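Local coordinates for protein TRAS1 ORF2p (Bombyx mori, PDB 1WDU) that probably nicks telomeric repeat DNA for insertion of its non-LTR retrotransposon, using the N-terminal endonuclease domain that makes up this chain, at residues T118-Y123 / L149-D154; V22-L27 / D208-T213; D91-Q96 / G109-A114. The protein carries 1 engineered substitution. All coordinates share one frame; numbering follows the deposited sequence.

Contact 1: T118-Y123 / L149-D154. With PO4 (phosphate ion), chain C.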
ATOM      1  N   THR A 118      -5.834 -10.837   1.884  1.00 34.88           N
ATOM      2  CA  THR A 118      -5.980 -10.161   0.604  1.00 32.39           C
ATOM      3  C   THR A 118      -5.259  -8.817   0.753  1.00 31.25           C
ATOM      4  O   THR A 118      -5.592  -8.011   1.628  1.00 30.70           O
ATOM      5  CB  THR A 118      -7.465  -9.918   0.270  1.00 34.73           C
ATOM      6  OG1 THR A 118      -8.162 -11.169   0.272  1.00 38.57           O
ATOM      7  CG2 THR A 118      -7.614  -9.268  -1.108  1.00 35.27           C
ATOM      8  N   LEU A 119      -4.259  -8.590  -0.089  1.00 28.47           N
ATOM      9  CA  LEU A 119      -3.468  -7.360  -0.043  1.00 28.07           C
ATOM     10  C   LEU A 119      -3.772  -6.454  -1.215  1.00 26.17           C
ATOM     11  O   LEU A 119      -4.051  -6.912  -2.314  1.00 25.89           O
ATOM     12  CB  LEU A 119      -1.972  -7.676  -0.093  1.00 27.12           C
ATOM     13  CG  LEU A 119      -1.318  -8.441   1.046  1.00 27.64           C
ATOM     14  CD1 LEU A 119       0.065  -8.889   0.600  1.00 24.72           C
ATOM     15  CD2 LEU A 119      -1.246  -7.553   2.285  1.00 26.85           C
ATOM     16  N   VAL A 120      -3.711  -5.154  -0.992  1.00 25.52           N
ATOM     17  CA  VAL A 120      -3.951  -4.265  -2.103  1.00 27.82           C
ATOM     18  C   VAL A 120      -3.043  -3.052  -2.067  1.00 25.63           C
ATOM     19  O   VAL A 120      -2.816  -2.460  -1.014  1.00 28.18           O
ATOM     20  CB  VAL A 120      -5.457  -3.855  -2.187  1.00 26.58           C
ATOM     21  CG1 VAL A 120      -6.073  -3.901  -0.831  1.00 29.00           C
ATOM     22  CG2 VAL A 120      -5.603  -2.472  -2.824  1.00 23.74           C
ATOM     23  N   SER A 121      -2.478  -2.733  -3.227  1.00 24.33           N
ATOM     24  CA  SER A 121      -1.615  -1.575  -3.370  1.00 25.69           C
ATOM     25  C   SER A 121      -2.390  -0.662  -4.310  1.00 26.21           C
ATOM     26  O   SER A 121      -2.859  -1.097  -5.360  1.00 26.67           O
ATOM     27  CB  SER A 121      -0.261  -1.955  -3.985  1.00 25.70           C
ATOM     28  OG  SER A 121       0.584  -0.814  -4.091  1.00 21.33           O
ATOM     29  N   TYR A 122      -2.522   0.603  -3.925  1.00 26.90           N
ATOM     30  CA  TYR A 122      -3.281   1.556  -4.717  1.00 26.25           C
ATOM     31  C   TYR A 122      -2.589   2.904  -4.882  1.00 27.42           C
ATOM     32  O   TYR A 122      -1.695   3.269  -4.117  1.00 26.02           O
ATOM     33  CB  TYR A 122      -4.639   1.794  -4.063  1.00 22.11           C
ATOM     34  CG  TYR A 122      -4.550   2.528  -2.736  1.00 23.46           C
ATOM     35  CD1 TYR A 122      -4.517   1.835  -1.523  1.00 20.82           C
ATOM     36  CD2 TYR A 122      -4.501   3.926  -2.696  1.00 24.26           C
ATOM     37  CE1 TYR A 122      -4.448   2.514  -0.304  1.00 18.30           C
ATOM     38  CE2 TYR A 122      -4.423   4.615  -1.485  1.00 23.76           C
ATOM     39  CZ  TYR A 122      -4.400   3.905  -0.294  1.00 21.77           C
ATOM     40  OH  TYR A 122      -4.332   4.606   0.890  1.00 19.69           O
ATOM     41  N   TYR A 123      -3.044   3.639  -5.889  1.00 28.57           N
ATOM     42  CA  TYR A 123      -2.543   4.970  -6.196  1.00 28.43           C
ATOM     43  C   TYR A 123      -3.672   5.790  -6.848  1.00 28.15           C
ATOM     44  O   TYR A 123      -4.218   5.410  -7.884  1.00 26.43           O
ATOM     45  CB  TYR A 123      -1.335   4.891  -7.128  1.00 26.24           C
ATOM     46  CG  TYR A 123      -0.850   6.254  -7.565  1.00 29.13           C
ATOM     47  CD1 TYR A 123      -1.229   6.790  -8.795  1.00 30.27           C
ATOM     48  CD2 TYR A 123      -0.063   7.036  -6.722  1.00 28.03           C
ATOM     49  CE1 TYR A 123      -0.841   8.066  -9.173  1.00 30.96           C
ATOM     50  CE2 TYR A 123       0.328   8.310  -7.085  1.00 28.00           C
ATOM     51  CZ  TYR A 123      -0.064   8.821  -8.312  1.00 31.02           C
ATOM     52  OH  TYR A 123       0.320  10.087  -8.672  1.00 32.48           O
ATOM     53  N   LEU A 149      -8.395  -8.038   5.102  1.00 38.64           N
ATOM     54  CA  LEU A 149      -8.071  -7.063   4.075  1.00 37.05           C
ATOM     55  C   LEU A 149      -7.057  -6.040   4.579  1.00 34.71           C
ATOM     56  O   LEU A 149      -7.160  -5.569   5.708  1.00 36.74           O
ATOM     57  CB  LEU A 149      -9.333  -6.319   3.610  1.00 37.90           C
ATOM     58  CG  LEU A 149     -10.504  -7.088   2.980  1.00 38.28           C
ATOM     59  CD1 LEU A 149     -11.509  -6.079   2.423  1.00 37.29           C
ATOM     60  CD2 LEU A 149     -10.018  -7.998   1.867  1.00 36.79           C
ATOM     61  N   ILE A 150      -6.074  -5.719   3.740  1.00 31.05           N
ATOM     62  CA  ILE A 150      -5.059  -4.707   4.054  1.00 29.31           C
ATOM     63  C   ILE A 150      -4.835  -3.878   2.789  1.00 28.57           C
ATOM     64  O   ILE A 150      -4.543  -4.427   1.724  1.00 25.22           O
ATOM     65  CB  ILE A 150      -3.683  -5.311   4.450  1.00 29.19           C
ATOM     66  CG1 ILE A 150      -3.817  -6.242   5.658  1.00 31.00           C
ATOM     67  CG2 ILE A 150      -2.718  -4.182   4.804  1.00 25.78           C
ATOM     68  CD1 ILE A 150      -2.491  -6.914   6.058  1.00 29.45           C
ATOM     69  N   PHE A 151      -4.977  -2.561   2.914  1.00 28.78           N
ATOM     70  CA  PHE A 151      -4.797  -1.651   1.789  1.00 28.48           C
ATOM     71  C   PHE A 151      -3.657  -0.722   2.098  1.00 28.47           C
ATOM     72  O   PHE A 151      -3.509  -0.270   3.228  1.00 28.79           O
ATOM     73  CB  PHE A 151      -6.022  -0.754   1.560  1.00 29.99           C
ATOM     74  CG  PHE A 151      -7.262  -1.478   1.137  1.00 29.83           C
ATOM     75  CD1 PHE A 151      -7.991  -2.236   2.050  1.00 28.37           C
ATOM     76  CD2 PHE A 151      -7.738  -1.353  -0.172  1.00 28.11           C
ATOM     77  CE1 PHE A 151      -9.185  -2.855   1.667  1.00 27.49           C
ATOM     78  CE2 PHE A 151      -8.923  -1.969  -0.565  1.00 27.38           C
ATOM     79  CZ  PHE A 151      -9.650  -2.723   0.362  1.00 27.71           C
ATOM     80  N   GLY A 152      -2.874  -0.406   1.076  1.00 29.40           N
ATOM     81  CA  GLY A 152      -1.767   0.509   1.261  1.00 27.74           C
ATOM     82  C   GLY A 152      -1.492   1.254  -0.028  1.00 27.07           C
ATOM     83  O   GLY A 152      -1.462   0.655  -1.112  1.00 26.90           O
ATOM     84  N   GLY A 153      -1.308   2.562   0.081  1.00 25.87           N
ATOM     85  CA  GLY A 153      -1.016   3.342  -1.097  1.00 25.79           C
ATOM     86  C   GLY A 153      -0.990   4.838  -0.867  1.00 25.88           C
ATOM     87  O   GLY A 153      -0.985   5.316   0.269  1.00 23.36           O
ATOM     88  N   ASP A 154      -0.964   5.566  -1.979  1.00 25.05           N
ATOM     89  CA  ASP A 154      -0.951   7.013  -1.981  1.00 26.94           C
ATOM     90  C   ASP A 154      -2.358   7.461  -2.362  1.00 26.26           C
ATOM     91  O   ASP A 154      -2.798   7.245  -3.484  1.00 27.15           O
ATOM     92  CB  ASP A 154       0.061   7.522  -3.019  1.00 28.49           C
ATOM     93  CG  ASP A 154       0.173   9.033  -3.039  1.00 31.02           C
ATOM     94  OD1 ASP A 154      -0.560   9.703  -2.282  1.00 32.23           O
ATOM     95  OD2 ASP A 154       0.998   9.554  -3.818  1.00 33.25           O
TER
HETATM   96  P   PO4 C 249       2.679  11.694  -6.844  1.00 76.15           P
HETATM   97  O1  PO4 C 249       2.421  12.816  -7.910  1.00 75.93           O
HETATM   98  O2  PO4 C 249       3.667  12.095  -5.770  1.00 75.78           O
HETATM   99  O3  PO4 C 249       1.351  11.107  -6.338  1.00 75.48           O
HETATM  100  O4  PO4 C 249       3.332  10.552  -7.647  1.00 75.70           O
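Y122 takes the crowded position between its backbone N and carbonyl carbon (chi1 68°), which turns its ring across the neighbouring strand and lays one face on G153. Y123 and D154 each set CG opposite the backbone N (chi1 175° and -178°), and with these torsions the phenol and carboxylate extend past the strand ends, side by side. For Y122 the evidence is that G153 CA sits 3.5 Å from the ring centroid, almost on the ring normal, a CH-pi contact made where G153 carries no side chain. On the same face of the sheet, V120 packs beside the F151 ring, though CG1 is modelled too close and its exact place over the ring is doubtful, and T118 CB meets L149 CD2 at 3.6 Å. The opposite face pairs L119 with I150, CD2 to CB 4.0 Å. The register is parallel and unbroken from T118 with L149 to Y123 with D154. Five N-H to O bonds fix it, V120 N to I150 O being 2.9 Å and D154 N to Y122 O 3.2 Å. At the far end, D154 OD2 approaches the edge of the Y123 ring, 3.6 Å from CE2, with the carboxylate turned steeply against the ring plane. Y123 OH donates to phosphate O3 at 2.7 Å, and that oxygen lies in the ring plane; H234 binds the same ion, while N156 N holds D154 OD1. Helix 131-142 links the strands and covers F151, completing a beta-alpha-beta unit. The G-D-x-N sequence that starts at G153 and the adjoining anion pocket, although the phosphate probably came from the crystallisation liquor, are consistent with the phosphodiesterase site of DNase I-like endonucleases.

Contact 2: V22-L27 / D208-T213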
ATOM      1  N   VAL A  22       6.242  -5.854   5.902  1.00 34.88           N
ATOM      2  CA  VAL A  22       5.730  -5.244   4.679  1.00 32.52           C
ATOM      3  C   VAL A  22       6.267  -3.827   4.464  1.00 32.17           C
ATOM      4  O   VAL A  22       6.304  -3.019   5.394  1.00 30.26           O
ATOM      5  CB  VAL A  22       4.184  -5.155   4.705  1.00 31.75           C
ATOM      6  CG1 VAL A  22       3.675  -4.506   3.409  1.00 31.43           C
ATOM      7  CG2 VAL A  22       3.580  -6.542   4.890  1.00 31.51           C
ATOM      8  N   LEU A  23       6.665  -3.525   3.230  1.00 32.27           N
ATOM      9  CA  LEU A  23       7.152  -2.185   2.891  1.00 32.54           C
ATOM     10  C   LEU A  23       6.106  -1.458   2.031  1.00 31.33           C
ATOM     11  O   LEU A  23       5.505  -2.059   1.147  1.00 33.05           O
ATOM     12  CB  LEU A  23       8.470  -2.273   2.104  1.00 31.27           C
ATOM     13  CG  LEU A  23       9.648  -3.047   2.711  1.00 33.20           C
ATOM     14  CD1 LEU A  23      10.824  -2.992   1.745  1.00 29.69           C
ATOM     15  CD2 LEU A  23      10.037  -2.455   4.068  1.00 29.94           C
ATOM     16  N   GLN A  24       5.873  -0.177   2.296  1.00 30.19           N
ATOM     17  CA  GLN A  24       4.924   0.597   1.496  1.00 29.50           C
ATOM     18  C   GLN A  24       5.675   1.822   0.982  1.00 29.62           C
ATOM     19  O   GLN A  24       6.200   2.597   1.774  1.00 30.38           O
ATOM     20  CB  GLN A  24       3.717   1.051   2.330  1.00 28.07           C
ATOM     21  CG  GLN A  24       2.632   1.765   1.501  1.00 25.37           C
ATOM     22  CD  GLN A  24       1.446   2.217   2.340  1.00 24.29           C
ATOM     23  OE1 GLN A  24       0.852   1.418   3.062  1.00 23.40           O
ATOM     24  NE2 GLN A  24       1.092   3.505   2.246  1.00 21.72           N
ATOM     25  N   ALA A  25       5.724   2.006  -0.335  1.00 30.68           N
ATOM     26  CA  ALA A  25       6.447   3.147  -0.884  1.00 31.83           C
ATOM     27  C   ALA A  25       6.052   3.569  -2.288  1.00 31.97           C
ATOM     28  O   ALA A  25       5.784   2.737  -3.159  1.00 31.84           O
ATOM     29  CB  ALA A  25       7.951   2.866  -0.850  1.00 31.37           C
ATOM     30  N   ASN A  26       6.028   4.882  -2.483  1.00 31.82           N
ATOM     31  CA  ASN A  26       5.728   5.482  -3.768  1.00 33.35           C
ATOM     32  C   ASN A  26       7.093   5.862  -4.326  1.00 34.16           C
ATOM     33  O   ASN A  26       7.718   6.814  -3.874  1.00 33.99           O
ATOM     34  CB  ASN A  26       4.869   6.738  -3.604  1.00 32.71           C
ATOM     35  CG  ASN A  26       4.607   7.435  -4.933  1.00 34.23           C
ATOM     36  OD1 ASN A  26       5.347   7.240  -5.900  1.00 35.71           O
ATOM     37  ND2 ASN A  26       3.561   8.254  -4.985  1.00 31.90           N
ATOM     38  N   LEU A  27       7.543   5.095  -5.308  1.00 37.33           N
ATOM     39  CA  LEU A  27       8.836   5.274  -5.950  1.00 38.11           C
ATOM     40  C   LEU A  27       8.940   6.427  -6.935  1.00 41.03           C
ATOM     41  O   LEU A  27      10.048   6.834  -7.306  1.00 39.69           O
ATOM     42  CB  LEU A  27       9.208   3.977  -6.659  1.00 37.59           C
ATOM     43  CG  LEU A  27       9.781   2.845  -5.801  1.00 37.01           C
ATOM     44  CD1 LEU A  27       9.412   3.023  -4.340  1.00 35.71           C
ATOM     45  CD2 LEU A  27       9.287   1.510  -6.355  1.00 35.54           C
ATOM     46  N   ASP A 208      -0.192   9.397   2.194  1.00 34.91           N
ATOM     47  CA  ASP A 208      -0.158   7.942   2.070  1.00 34.70           C
ATOM     48  C   ASP A 208      -0.933   7.307   3.229  1.00 33.46           C
ATOM     49  O   ASP A 208      -0.733   7.659   4.390  1.00 36.53           O
ATOM     50  CB  ASP A 208       1.289   7.440   2.070  1.00 34.62           C
ATOM     51  CG  ASP A 208       2.099   8.001   0.914  1.00 38.07           C
ATOM     52  OD1 ASP A 208       2.757   9.053   1.099  1.00 39.59           O
ATOM     53  OD2 ASP A 208       2.070   7.398  -0.186  1.00 38.43           O
ATOM     54  N   VAL A 209      -1.819   6.371   2.918  1.00 30.54           N
ATOM     55  CA  VAL A 209      -2.620   5.737   3.957  1.00 28.19           C
ATOM     56  C   VAL A 209      -2.557   4.218   3.886  1.00 27.43           C
ATOM     57  O   VAL A 209      -2.386   3.635   2.809  1.00 24.83           O
ATOM     58  CB  VAL A 209      -4.131   6.169   3.874  1.00 28.42           C
ATOM     59  CG1 VAL A 209      -4.798   5.994   5.232  1.00 25.57           C
ATOM     60  CG2 VAL A 209      -4.252   7.615   3.415  1.00 28.27           C
ATOM     61  N   THR A 210      -2.672   3.594   5.057  1.00 27.79           N
ATOM     62  CA  THR A 210      -2.673   2.143   5.196  1.00 28.65           C
ATOM     63  C   THR A 210      -3.869   1.828   6.085  1.00 30.41           C
ATOM     64  O   THR A 210      -3.993   2.380   7.176  1.00 33.46           O
ATOM     65  CB  THR A 210      -1.404   1.621   5.912  1.00 28.36           C
ATOM     66  OG1 THR A 210      -0.232   2.119   5.259  1.00 26.17           O
ATOM     67  CG2 THR A 210      -1.383   0.098   5.901  1.00 24.22           C
ATOM     68  N   PHE A 211      -4.754   0.956   5.629  1.00 30.57           N
ATOM     69  CA  PHE A 211      -5.919   0.611   6.424  1.00 30.47           C
ATOM     70  C   PHE A 211      -6.298  -0.841   6.223  1.00 31.45           C
ATOM     71  O   PHE A 211      -5.925  -1.457   5.223  1.00 32.69           O
ATOM     72  CB  PHE A 211      -7.089   1.560   6.102  1.00 30.72           C
ATOM     73  CG  PHE A 211      -7.343   1.762   4.629  1.00 28.34           C
ATOM     74  CD1 PHE A 211      -8.224   0.940   3.939  1.00 28.36           C
ATOM     75  CD2 PHE A 211      -6.760   2.822   3.951  1.00 29.32           C
ATOM     76  CE1 PHE A 211      -8.534   1.175   2.594  1.00 27.36           C
ATOM     77  CE2 PHE A 211      -7.065   3.064   2.597  1.00 29.27           C
ATOM     78  CZ  PHE A 211      -7.953   2.238   1.928  1.00 26.78           C
ATOM     79  N   CYS A 212      -7.032  -1.393   7.180  1.00 33.34           N
ATOM     80  CA  CYS A 212      -7.405  -2.799   7.119  1.00 36.70           C
ATOM     81  C   CYS A 212      -8.722  -3.093   7.807  1.00 38.18           C
ATOM     82  O   CYS A 212      -9.241  -2.276   8.559  1.00 39.41           O
ATOM     83  CB  CYS A 212      -6.326  -3.629   7.812  1.00 36.98           C
ATOM     84  SG  CYS A 212      -6.108  -3.160   9.565  1.00 37.33           S
ATOM     85  N   THR A 213      -9.246  -4.286   7.553  1.00 40.27           N
ATOM     86  CA  THR A 213     -10.479  -4.732   8.183  1.00 42.37           C
ATOM     87  C   THR A 213     -10.184  -4.842   9.682  1.00 44.75           C
ATOM     88  O   THR A 213      -9.025  -4.959  10.080  1.00 46.20           O
ATOM     89  CB  THR A 213     -10.895  -6.107   7.651  1.00 40.40           C
ATOM     90  OG1 THR A 213      -9.746  -6.965   7.626  1.00 40.52           O
ATOM     91  CG2 THR A 213     -11.471  -5.986   6.253  1.00 39.27           C
TER
HETATM   92  O   HOH W   1       2.179   4.702   0.370  1.00 34.91           O
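Strands 22-26 and 208-212 run roughly antiparallel at 151° but 9.0 Å apart at their axes, too far for backbone pairing, and Q24 CA is 8.6 Å from T210 CA. The distance is spanned by the extended side chain of Q24, whose CG stands opposite the backbone N (chi1 -175°) and carries the amide across to the other strand. There T210 OG1 donates to Q24 OE1 over 2.5 Å, arriving 27° out of the carbonyl plane; W223 NE1 makes a weak bond to the same hydroxyl. The other end of the amide faces D208: NE2 donates to a water 2.5 Å away, which donates to D208 OD2 at 2.8 Å. Both 2.5 Å separations are at the low end, their exact lengths doubtful. T193 OG1 holds the second carboxylate oxygen, OD1, and the N187 side chain bonds to D208 O through ND2 and to T210 N through OD1. M237 packs against both Q24 and D208. As modelled OE1 accepts and NE2 donates, which probably sets the amide's orientation without proving it, since hydroxyl and water can play either part. A buried glutamine thus has both polar atoms engaged and joins the two sheets of the alpha/beta sandwich by a polar bridge, partly through water.

Contact 3: D91-Q96 / G109-A114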
ATOM      1  N   ASP A  91       8.654 -18.670  -0.964  1.00 44.98           N
ATOM      2  CA  ASP A  91       7.728 -19.775  -0.717  1.00 44.04           C
ATOM      3  C   ASP A  91       6.298 -19.398  -0.380  1.00 42.79           C
ATOM      4  O   ASP A  91       5.416 -20.256  -0.368  1.00 43.68           O
ATOM      5  CB  ASP A  91       8.274 -20.686   0.388  1.00 47.85           C
ATOM      6  CG  ASP A  91       9.554 -21.399  -0.019  1.00 50.27           C
ATOM      7  OD1 ASP A  91       9.587 -21.988  -1.120  1.00 52.63           O
ATOM      8  OD2 ASP A  91      10.524 -21.375   0.763  1.00 52.26           O
ATOM      9  N   LEU A  92       6.064 -18.123  -0.102  1.00 40.52           N
ATOM     10  CA  LEU A  92       4.725 -17.650   0.223  1.00 38.11           C
ATOM     11  C   LEU A  92       3.719 -17.955  -0.892  1.00 36.80           C
ATOM     12  O   LEU A  92       3.968 -17.675  -2.061  1.00 36.79           O
ATOM     13  CB  LEU A  92       4.771 -16.142   0.479  1.00 38.33           C
ATOM     14  CG  LEU A  92       3.486 -15.467   0.950  1.00 38.77           C
ATOM     15  CD1 LEU A  92       2.966 -16.170   2.206  1.00 38.87           C
ATOM     16  CD2 LEU A  92       3.771 -13.992   1.230  1.00 39.42           C
ATOM     17  N   ASP A  93       2.586 -18.540  -0.523  1.00 36.47           N
ATOM     18  CA  ASP A  93       1.537 -18.862  -1.487  1.00 37.61           C
ATOM     19  C   ASP A  93       0.859 -17.566  -1.936  1.00 37.44           C
ATOM     20  O   ASP A  93       0.460 -16.736  -1.116  1.00 36.51           O
ATOM     21  CB  ASP A  93       0.497 -19.797  -0.852  1.00 39.82           C
ATOM     22  CG  ASP A  93       0.810 -21.271  -1.081  1.00 43.18           C
ATOM     23  OD1 ASP A  93       1.991 -21.659  -0.963  1.00 44.36           O
ATOM     24  OD2 ASP A  93      -0.130 -22.046  -1.374  1.00 43.77           O
ATOM     25  N   VAL A  94       0.720 -17.405  -3.244  1.00 36.85           N
ATOM     26  CA  VAL A  94       0.114 -16.209  -3.803  1.00 37.01           C
ATOM     27  C   VAL A  94      -1.042 -16.511  -4.755  1.00 38.10           C
ATOM     28  O   VAL A  94      -1.022 -17.503  -5.490  1.00 39.65           O
ATOM     29  CB  VAL A  94       1.182 -15.373  -4.559  1.00 35.48           C
ATOM     30  CG1 VAL A  94       0.521 -14.274  -5.365  1.00 35.44           C
ATOM     31  CG2 VAL A  94       2.171 -14.786  -3.566  1.00 35.19           C
ATOM     32  N   ILE A  95      -2.053 -15.652  -4.729  1.00 37.12           N
ATOM     33  CA  ILE A  95      -3.195 -15.808  -5.610  1.00 38.58           C
ATOM     34  C   ILE A  95      -3.551 -14.459  -6.217  1.00 37.73           C
ATOM     35  O   ILE A  95      -3.678 -13.462  -5.505  1.00 37.58           O
ATOM     36  CB  ILE A  95      -4.423 -16.394  -4.868  1.00 40.57           C
ATOM     37  CG1 ILE A  95      -5.696 -16.091  -5.660  1.00 40.06           C
ATOM     38  CG2 ILE A  95      -4.496 -15.852  -3.456  1.00 42.37           C
ATOM     39  CD1 ILE A  95      -6.912 -16.768  -5.115  1.00 44.56           C
ATOM     40  N   GLN A  96      -3.709 -14.435  -7.535  1.00 37.00           N
ATOM     41  CA  GLN A  96      -4.034 -13.206  -8.253  1.00 37.66           C
ATOM     42  C   GLN A  96      -5.530 -13.020  -8.477  1.00 37.39           C
ATOM     43  O   GLN A  96      -6.277 -13.986  -8.648  1.00 35.72           O
ATOM     44  CB  GLN A  96      -3.354 -13.186  -9.629  1.00 37.29           C
ATOM     45  CG  GLN A  96      -1.862 -13.444  -9.631  1.00 36.94           C
ATOM     46  CD  GLN A  96      -1.282 -13.353 -11.031  1.00 38.59           C
ATOM     47  OE1 GLN A  96      -1.304 -12.292 -11.650  1.00 40.88           O
ATOM     48  NE2 GLN A  96      -0.767 -14.465 -11.538  1.00 37.73           N
ATOM     49  N   GLY A 109      -3.730 -11.994  -3.045  1.00 37.93           N
ATOM     50  CA  GLY A 109      -3.881 -12.722  -1.800  1.00 35.33           C
ATOM     51  C   GLY A 109      -2.605 -13.482  -1.460  1.00 35.39           C
ATOM     52  O   GLY A 109      -1.874 -13.905  -2.358  1.00 33.52           O
ATOM     53  N   ILE A 110      -2.314 -13.610  -0.166  1.00 34.87           N
ATOM     54  CA  ILE A 110      -1.155 -14.364   0.313  1.00 36.33           C
ATOM     55  C   ILE A 110      -1.718 -15.366   1.313  1.00 39.60           C
ATOM     56  O   ILE A 110      -2.649 -15.060   2.066  1.00 39.76           O
ATOM     57  CB  ILE A 110      -0.089 -13.486   1.025  1.00 34.46           C
ATOM     58  CG1 ILE A 110      -0.739 -12.632   2.116  1.00 32.74           C
ATOM     59  CG2 ILE A 110       0.664 -12.631   0.001  1.00 34.79           C
ATOM     60  CD1 ILE A 110       0.266 -11.759   2.854  1.00 29.84           C
ATOM     61  N   ARG A 111      -1.152 -16.563   1.330  1.00 42.67           N
ATOM     62  CA  ARG A 111      -1.659 -17.604   2.204  1.00 46.19           C
ATOM     63  C   ARG A 111      -0.564 -18.403   2.895  1.00 46.76           C
ATOM     64  O   ARG A 111       0.485 -18.670   2.312  1.00 46.91           O
ATOM     65  CB  ARG A 111      -2.549 -18.532   1.368  1.00 48.77           C
ATOM     66  CG  ARG A 111      -3.071 -19.762   2.073  1.00 54.91           C
ATOM     67  CD  ARG A 111      -3.617 -20.741   1.042  1.00 60.24           C
ATOM     68  NE  ARG A 111      -3.887 -22.063   1.603  1.00 65.51           N
ATOM     69  CZ  ARG A 111      -4.905 -22.345   2.412  1.00 68.08           C
ATOM     70  NH1 ARG A 111      -5.764 -21.393   2.761  1.00 68.62           N
ATOM     71  NH2 ARG A 111      -5.064 -23.581   2.874  1.00 69.52           N
ATOM     72  N   THR A 112      -0.823 -18.758   4.150  1.00 48.86           N
ATOM     73  CA  THR A 112       0.078 -19.569   4.973  1.00 50.55           C
ATOM     74  C   THR A 112      -0.833 -20.424   5.859  1.00 52.38           C
ATOM     75  O   THR A 112      -2.055 -20.245   5.845  1.00 51.24           O
ATOM     76  CB  THR A 112       0.986 -18.711   5.894  1.00 50.23           C
ATOM     77  OG1 THR A 112       0.181 -17.974   6.822  1.00 49.47           O
ATOM     78  CG2 THR A 112       1.823 -17.746   5.076  1.00 49.95           C
ATOM     79  N   ARG A 113      -0.253 -21.352   6.618  1.00 54.83           N
ATOM     80  CA  ARG A 113      -1.049 -22.205   7.509  1.00 56.69           C
ATOM     81  C   ARG A 113      -1.852 -21.327   8.463  1.00 56.04           C
ATOM     82  O   ARG A 113      -3.018 -21.599   8.756  1.00 55.81           O
ATOM     83  CB  ARG A 113      -0.147 -23.127   8.347  1.00 59.19           C
ATOM     84  CG  ARG A 113       0.084 -24.536   7.794  1.00 61.86           C
ATOM     85  CD  ARG A 113       1.210 -24.583   6.774  1.00 65.03           C
ATOM     86  NE  ARG A 113       1.925 -25.860   6.818  1.00 67.20           N
ATOM     87  CZ  ARG A 113       3.010 -26.138   6.098  1.00 67.38           C
ATOM     88  NH1 ARG A 113       3.509 -25.229   5.268  1.00 67.22           N
ATOM     89  NH2 ARG A 113       3.608 -27.318   6.221  1.00 66.32           N
ATOM     90  N   ALA A 114      -1.202 -20.266   8.931  1.00 54.82           N
ATOM     91  CA  ALA A 114      -1.785 -19.319   9.875  1.00 53.70           C
ATOM     92  C   ALA A 114      -2.988 -18.523   9.370  1.00 53.73           C
ATOM     93  O   ALA A 114      -3.919 -18.263  10.131  1.00 54.25           O
ATOM     94  CB  ALA A 114      -0.702 -18.361  10.348  1.00 51.94           C
TER
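L92 sets its two methyls on the 109-114 segment at the open end of a beta hairpin, the antiparallel pairing of strands 93-96 and 105-111. L92 CD2 meets I110 CG2 at 3.6 Å, and CD1 touches T112 CG2 at 3.5 Å, so the leucine fork reaches two residues two positions apart, I110 and T112. CG lies opposite the backbone N (chi1 -175°), which swings this fork over I110 from a position just before the strand begins. V94 shares the I110 side of the hairpin, though its CG2 gives I110 CG2 only a loose approach. On the other side, D93 and R111 stand abreast with CB to CB 4.0 Å, and I95 extends CG2 over G109, 3.6 Å from its CA, where there is no side chain to meet it.

Three backbone bonds position these groups. The I95 and G109 pair is bonded in both directions, G109 N to I95 O at 2.9 Å with the donor in the carbonyl plane and I95 N to G109 O at 3.0 Å. R111 N reaches D93 O at 2.9 Å, and V94 with I110 forms the non-hydrogen-bonded pair between them. Further out, I110 is backed by W115 and by I117 and L119 of strand 116-123, which ties the hairpin into the larger sheet. V94 and Q96 touch F71 of strand 69-72, and D89 OD2 accepts from the N-H groups of both D91 and L92, just ahead of the strand. The charges of D93 and R111 are of opposite sign but not paired here: the guanidinium makes its salt bridge to E116 through NH1, and D93 OD2 remains 4.8 Å from R111 NE.

How the contacts relate
Contacts 1 and 2 lie deep in the domain, their touching residues all buried, whereas contact 3 is partly exposed and its centre is about 17 Å from the centre of the chain. All three reach one mixed sheet. Strand 149-154 of contact 1 borders strand 204-212 of contact 2, where F151 N probably bonds to F211 O and Y122 OH to V209 O; strand 116-123 borders the 105-111 strand of contact 3, with L119 CD1 touching I110 CD1. Contacts 1 and 3 are thus pairings within a sheet, parallel and antiparallel respectively, while contact 2 bridges two sheets through side chains and a water.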